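Local coordinates for protein Dhd127_b (Synthetic construct, PDB 6DLM) that is one chain of a computationally designed coiled-coil heterodimer and pairs, as a helical hairpin, with its partner Dhd127_a, at residues 49-52 with 53-57; 59-62 with 63-67. All blocks are in the same frame, centred on the assembly; numbering follows the deposited sequence.

Contact 1: 49-52 with 53-57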
loop_
_atom_site.group_PDB
_atom_site.type_symbol
_atom_site.label_atom_id
_atom_site.label_comp_id
_atom_site.label_asym_id
_atom_site.label_seq_id
_atom_site.Cartn_x
_atom_site.Cartn_y
_atom_site.Cartn_z
ATOM N N LEU B 49 -2.623 3.840 15.949
ATOM C CA LEU B 49 -2.104 3.762 14.577
ATOM C C LEU B 49 -2.477 2.425 13.922
ATOM O O LEU B 49 -2.780 2.382 12.743
ATOM C CB LEU B 49 -0.593 3.962 14.536
ATOM C CG LEU B 49 -0.129 5.355 14.944
ATOM C CD1 LEU B 49 1.369 5.378 15.183
ATOM C CD2 LEU B 49 -0.544 6.380 13.903
ATOM N N VAL B 50 -2.416 1.353 14.690
ATOM C CA VAL B 50 -2.826 0.062 14.177
ATOM C C VAL B 50 -4.318 0.084 13.822
ATOM O O VAL B 50 -4.687 -0.353 12.753
ATOM C CB VAL B 50 -2.584 -1.054 15.204
ATOM C CG1 VAL B 50 -3.323 -2.318 14.794
ATOM C CG2 VAL B 50 -1.101 -1.317 15.362
ATOM N N ARG B 51 -5.148 0.634 14.697
ATOM C CA ARG B 51 -6.579 0.698 14.424
ATOM C C ARG B 51 -6.861 1.515 13.159
ATOM O O ARG B 51 -7.620 1.088 12.308
ATOM C CB ARG B 51 -7.313 1.336 15.606
ATOM C CG ARG B 51 -8.825 1.236 15.540
ATOM C CD ARG B 51 -9.494 2.181 16.523
ATOM N NE ARG B 51 -9.304 3.572 16.138
ATOM C CZ ARG B 51 -9.938 4.153 15.130
ATOM N NH1 ARG B 51 -10.816 3.467 14.419
ATOM N NH2 ARG B 51 -9.705 5.420 14.829
ATOM N N ARG B 52 -6.245 2.679 13.034
ATOM C CA ARG B 52 -6.410 3.472 11.826
ATOM C C ARG B 52 -5.869 2.731 10.590
ATOM O O ARG B 52 -6.482 2.767 9.535
ATOM C CB ARG B 52 -5.705 4.818 11.955
ATOM C CG ARG B 52 -6.160 5.654 13.131
ATOM C CD ARG B 52 -5.469 7.011 13.134
ATOM N NE ARG B 52 -5.853 7.806 14.291
ATOM C CZ ARG B 52 -5.397 9.022 14.552
ATOM N NH1 ARG B 52 -4.533 9.593 13.740
ATOM N NH2 ARG B 52 -5.810 9.659 15.632
ATOM N N SER B 53 -4.748 2.044 10.735
ATOM C CA SER B 53 -4.204 1.316 9.603
ATOM C C SER B 53 -5.206 0.268 9.099
ATOM O O SER B 53 -5.389 0.134 7.905
ATOM C CB SER B 53 -2.893 0.642 9.972
ATOM O OG SER B 53 -1.886 1.593 10.204
ATOM N N LYS B 54 -5.863 -0.431 10.010
ATOM C CA LYS B 54 -6.848 -1.407 9.597
ATOM C C LYS B 54 -7.995 -0.734 8.816
ATOM O O LYS B 54 -8.434 -1.271 7.813
ATOM C CB LYS B 54 -7.406 -2.151 10.805
ATOM C CG LYS B 54 -6.438 -3.125 11.452
ATOM C CD LYS B 54 -7.094 -3.815 12.637
ATOM C CE LYS B 54 -6.154 -4.745 13.378
ATOM N NZ LYS B 54 -6.574 -4.920 14.798
ATOM N N GLU B 55 -8.473 0.418 9.275
ATOM C CA GLU B 55 -9.539 1.118 8.562
ATOM C C GLU B 55 -9.109 1.546 7.165
ATOM O O GLU B 55 -9.831 1.351 6.203
ATOM C CB GLU B 55 -9.914 2.416 9.281
ATOM C CG GLU B 55 -10.721 2.289 10.552
ATOM C CD GLU B 55 -11.095 3.654 11.110
ATOM O OE1 GLU B 55 -10.318 4.616 10.917
ATOM O OE2 GLU B 55 -12.166 3.770 11.734
ATOM N N ILE B 56 -7.945 2.165 7.075
ATOM C CA ILE B 56 -7.447 2.599 5.783
ATOM C C ILE B 56 -7.205 1.409 4.841
ATOM O O ILE B 56 -7.618 1.450 3.698
ATOM C CB ILE B 56 -6.159 3.417 5.932
ATOM C CG1 ILE B 56 -6.395 4.600 6.867
ATOM C CG2 ILE B 56 -5.686 3.899 4.577
ATOM C CD1 ILE B 56 -5.157 5.424 7.121
ATOM N N ALA B 57 -6.609 0.342 5.345
ATOM C CA ALA B 57 -6.368 -0.846 4.520
ATOM C C ALA B 57 -7.668 -1.446 3.968
ATOM O O ALA B 57 -7.692 -1.912 2.843
ATOM C CB ALA B 57 -5.615 -1.903 5.304
HETATM O O HOH W 1 -11.461 6.658 12.855
#
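Arg51 reaches one helical turn ahead to overlap the end of Glu55, an i to i+4 pair on the exposed side of helix 44-75. Its NH1 lies 3.0 Å from Glu55 OE2, a salt bridge whose hydrogen bond is weak, with an N-H...O angle of 149°. The carboxylate oxygen meets the edge of the guanidinium, in its plane, yet the two flat groups stand 83° apart, so they do not pair side by side. A water bridges Arg51 NH2, from which it accepts, and Glu55 OE1, to which it donates with its oxygen 3.0 Å from that atom. The arginine chain is bent at chi3, which turns its end back toward the glutamate although its CB points away from residues 53-57. Arg51 NH2 also forms a salt bridge with Glu48, which takes Arg52 NE as well.

On the side facing helix 7-37, Ser53 closes on the backbone of Leu49. Its OG donates to Leu49 O at 2.8 Å while its own N donates to the same oxygen, the two arriving from opposite faces of the carbonyl plane. With chi1 at -68°, OG sits beside the backbone N, which brings it back over the preceding turn. Gln29 of helix 7-37 hydrogen-bonds to the same OG, so this buried hydroxyl has two partners. Val50 and Lys54 run alongside each other, with Val50 CG1 4.0 Å from Lys54 CE; the lysine's NZ forms a salt bridge with Glu30 of the Dhd127_a chain.

Leu49 and Ser53 rest on Thr28 of helix 7-37, and Ile56 on Leu21, while Val50, Ser53 and Lys54 pack against the Dhd127_a chain, placing this stretch between its hairpin partner and the other subunit.

Contact 2: 59-62 with 63-67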
loop_
_atom_site.group_PDB
_atom_site.type_symbol
_atom_site.label_atom_id
_atom_site.label_comp_id
_atom_site.label_asym_id
_atom_site.label_seq_id
_atom_site.Cartn_x
_atom_site.Cartn_y
_atom_site.Cartn_z
ATOM N N GLU B 59 -10.473 0.159 3.205
ATOM C CA GLU B 59 -10.870 1.038 2.114
ATOM C C GLU B 59 -9.937 0.876 0.889
ATOM O O GLU B 59 -10.394 0.903 -0.235
ATOM C CB GLU B 59 -10.898 2.487 2.589
ATOM C CG GLU B 59 -11.312 3.495 1.533
ATOM C CD GLU B 59 -12.733 3.302 1.035
ATOM O OE1 GLU B 59 -13.101 3.984 0.065
ATOM O OE2 GLU B 59 -13.468 2.469 1.599
ATOM N N ILE B 60 -8.646 0.717 1.127
ATOM C CA ILE B 60 -7.720 0.514 0.024
ATOM C C ILE B 60 -8.066 -0.769 -0.731
ATOM O O ILE B 60 -8.074 -0.766 -1.944
ATOM C CB ILE B 60 -6.265 0.423 0.511
ATOM C CG1 ILE B 60 -5.747 1.807 0.893
ATOM C CG2 ILE B 60 -5.390 -0.192 -0.559
ATOM C CD1 ILE B 60 -4.559 1.770 1.819
ATOM N N ARG B 61 -8.357 -1.842 -0.015
ATOM C CA ARG B 61 -8.731 -3.079 -0.676
ATOM C C ARG B 61 -10.023 -2.901 -1.484
ATOM O O ARG B 61 -10.092 -3.323 -2.620
ATOM C CB ARG B 61 -8.860 -4.209 0.345
ATOM C CG ARG B 61 -9.768 -5.354 -0.061
ATOM C CD ARG B 61 -9.189 -6.214 -1.163
ATOM N NE ARG B 61 -7.974 -6.917 -0.769
ATOM C CZ ARG B 61 -7.296 -7.727 -1.572
ATOM N NH1 ARG B 61 -7.714 -7.928 -2.807
ATOM N NH2 ARG B 61 -6.198 -8.320 -1.149
ATOM N N ARG B 62 -11.027 -2.250 -0.919
ATOM C CA ARG B 62 -12.254 -2.051 -1.678
ATOM C C ARG B 62 -12.013 -1.219 -2.947
ATOM O O ARG B 62 -12.487 -1.583 -4.008
ATOM C CB ARG B 62 -13.320 -1.364 -0.824
ATOM C CG ARG B 62 -14.611 -1.099 -1.575
ATOM C CD ARG B 62 -15.596 -0.293 -0.750
ATOM N NE ARG B 62 -15.237 1.115 -0.696
ATOM C CZ ARG B 62 -15.479 1.965 -1.679
ATOM N NH1 ARG B 62 -16.070 1.542 -2.779
ATOM N NH2 ARG B 62 -15.118 3.229 -1.570
ATOM N N GLN B 63 -11.286 -0.112 -2.840
ATOM C CA GLN B 63 -11.005 0.707 -4.022
ATOM C C GLN B 63 -10.165 -0.019 -5.075
ATOM O O GLN B 63 -10.464 0.052 -6.251
ATOM C CB GLN B 63 -10.298 2.002 -3.638
ATOM C CG GLN B 63 -11.198 2.968 -2.903
ATOM C CD GLN B 63 -10.563 4.322 -2.676
ATOM O OE1 GLN B 63 -9.633 4.713 -3.369
ATOM N NE2 GLN B 63 -11.066 5.040 -1.690
ATOM N N SER B 64 -9.127 -0.711 -4.629
ATOM C CA SER B 64 -8.273 -1.452 -5.540
ATOM C C SER B 64 -9.058 -2.537 -6.286
ATOM O O SER B 64 -8.934 -2.655 -7.488
ATOM C CB SER B 64 -7.136 -2.102 -4.765
ATOM O OG SER B 64 -6.361 -2.932 -5.591
ATOM N N ASP B 65 -9.899 -3.272 -5.576
ATOM C CA ASP B 65 -10.697 -4.307 -6.213
ATOM C C ASP B 65 -11.578 -3.690 -7.307
ATOM O O ASP B 65 -11.689 -4.241 -8.389
ATOM C CB ASP B 65 -11.602 -4.986 -5.188
ATOM C CG ASP B 65 -10.869 -5.990 -4.315
ATOM O OD1 ASP B 65 -9.677 -6.232 -4.541
ATOM O OD2 ASP B 65 -11.506 -6.551 -3.407
ATOM N N ARG B 66 -12.173 -2.544 -7.015
ATOM C CA ARG B 66 -13.007 -1.860 -7.991
ATOM C C ARG B 66 -12.200 -1.392 -9.205
ATOM O O ARG B 66 -12.621 -1.565 -10.333
ATOM C CB ARG B 66 -13.700 -0.677 -7.335
ATOM C CG ARG B 66 -14.506 0.178 -8.287
ATOM C CD ARG B 66 -13.946 1.586 -8.346
ATOM N NE ARG B 66 -14.241 2.346 -7.141
ATOM C CZ ARG B 66 -13.398 3.193 -6.562
ATOM N NH1 ARG B 66 -12.134 3.261 -6.946
ATOM N NH2 ARG B 66 -13.820 3.963 -5.580
ATOM N N ASN B 67 -11.034 -0.809 -8.960
ATOM C CA ASN B 67 -10.161 -0.362 -10.048
ATOM C C ASN B 67 -9.695 -1.529 -10.921
ATOM O O ASN B 67 -9.613 -1.399 -12.127
ATOM C CB ASN B 67 -8.959 0.399 -9.505
ATOM C CG ASN B 67 -9.351 1.706 -8.855
ATOM O OD1 ASN B 67 -10.483 2.134 -8.959
ATOM N ND2 ASN B 67 -8.413 2.341 -8.191
#
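Glu59 and Arg62 form a two-pronged, side-on salt bridge on helix 44-75 of this coiled-coil design: NH2 of Arg62 is 2.7 Å from Glu59 OE1, and NE of Arg62 is 3.2 Å from Glu59 OE2. Both oxygens are met on their syn sides, though from out of the carboxylate plane, NE more so than NH2. Gln63, one turn after Glu59, adds a third bond: Gln63 NE2 donates to the anti side of Glu59 OE1 at 2.9 Å and nearly straight (172°). The carboxylate and amide planes are 84° apart, but the oxygen still lies in the amide plane. Glu59 can be reached by both donors because its chain folds at chi2 (63°). Three bonds from two residues therefore restrain the rotation of the carboxylate.

A separate salt bridge, i to i+4, joins Arg61 NH1 to Asp65 OD1 at 3.1 Å, using the oxygen's syn lone pair. Arg61 CD comes within 3.2 Å of Asp65 OD2, so the aliphatic part of the arginine also lies against the carboxylate. NH2 of the same guanidinium forms a salt bridge with Glu23 of the Dhd127_a chain, so this arginine links Asp65 to the other subunit.

Packing surrounds these bonds. Gln63 CG lies over one face of the Arg62 guanidinium, and the glutamine itself touches His17 of helix 7-37. Ile60, Arg61 and Ser64 pack on Val19 of the Dhd127_a chain. Farther along, buried Asn67 hydrogen-bonds to Ser14 of helix 7-37, and its OD1 also accepts from Arg66 NH1, 2.8 Å away and in the guanidinium plane.

Both contacts lie on the second helix of the hairpin, 44-75, with their centres 15 Å apart. Contact 1 closes at residue 57 before contact 2 opens at 59, so they are arranged in series and do not otherwise touch. Each has one side against helix 7-37 and another against the Dhd127_a chain. The antiparallel course of the hairpin is visible in the partners: contact 1 meets Leu21, Leu25, Thr28 and Gln29, whereas contact 2 meets Ser14, Gln15, His17, Leu18 and Leu21. Buried polar bonds to the first helix and salt bridges to the other subunit occur at both levels, consistent with a heterodimer designed for specific pairing.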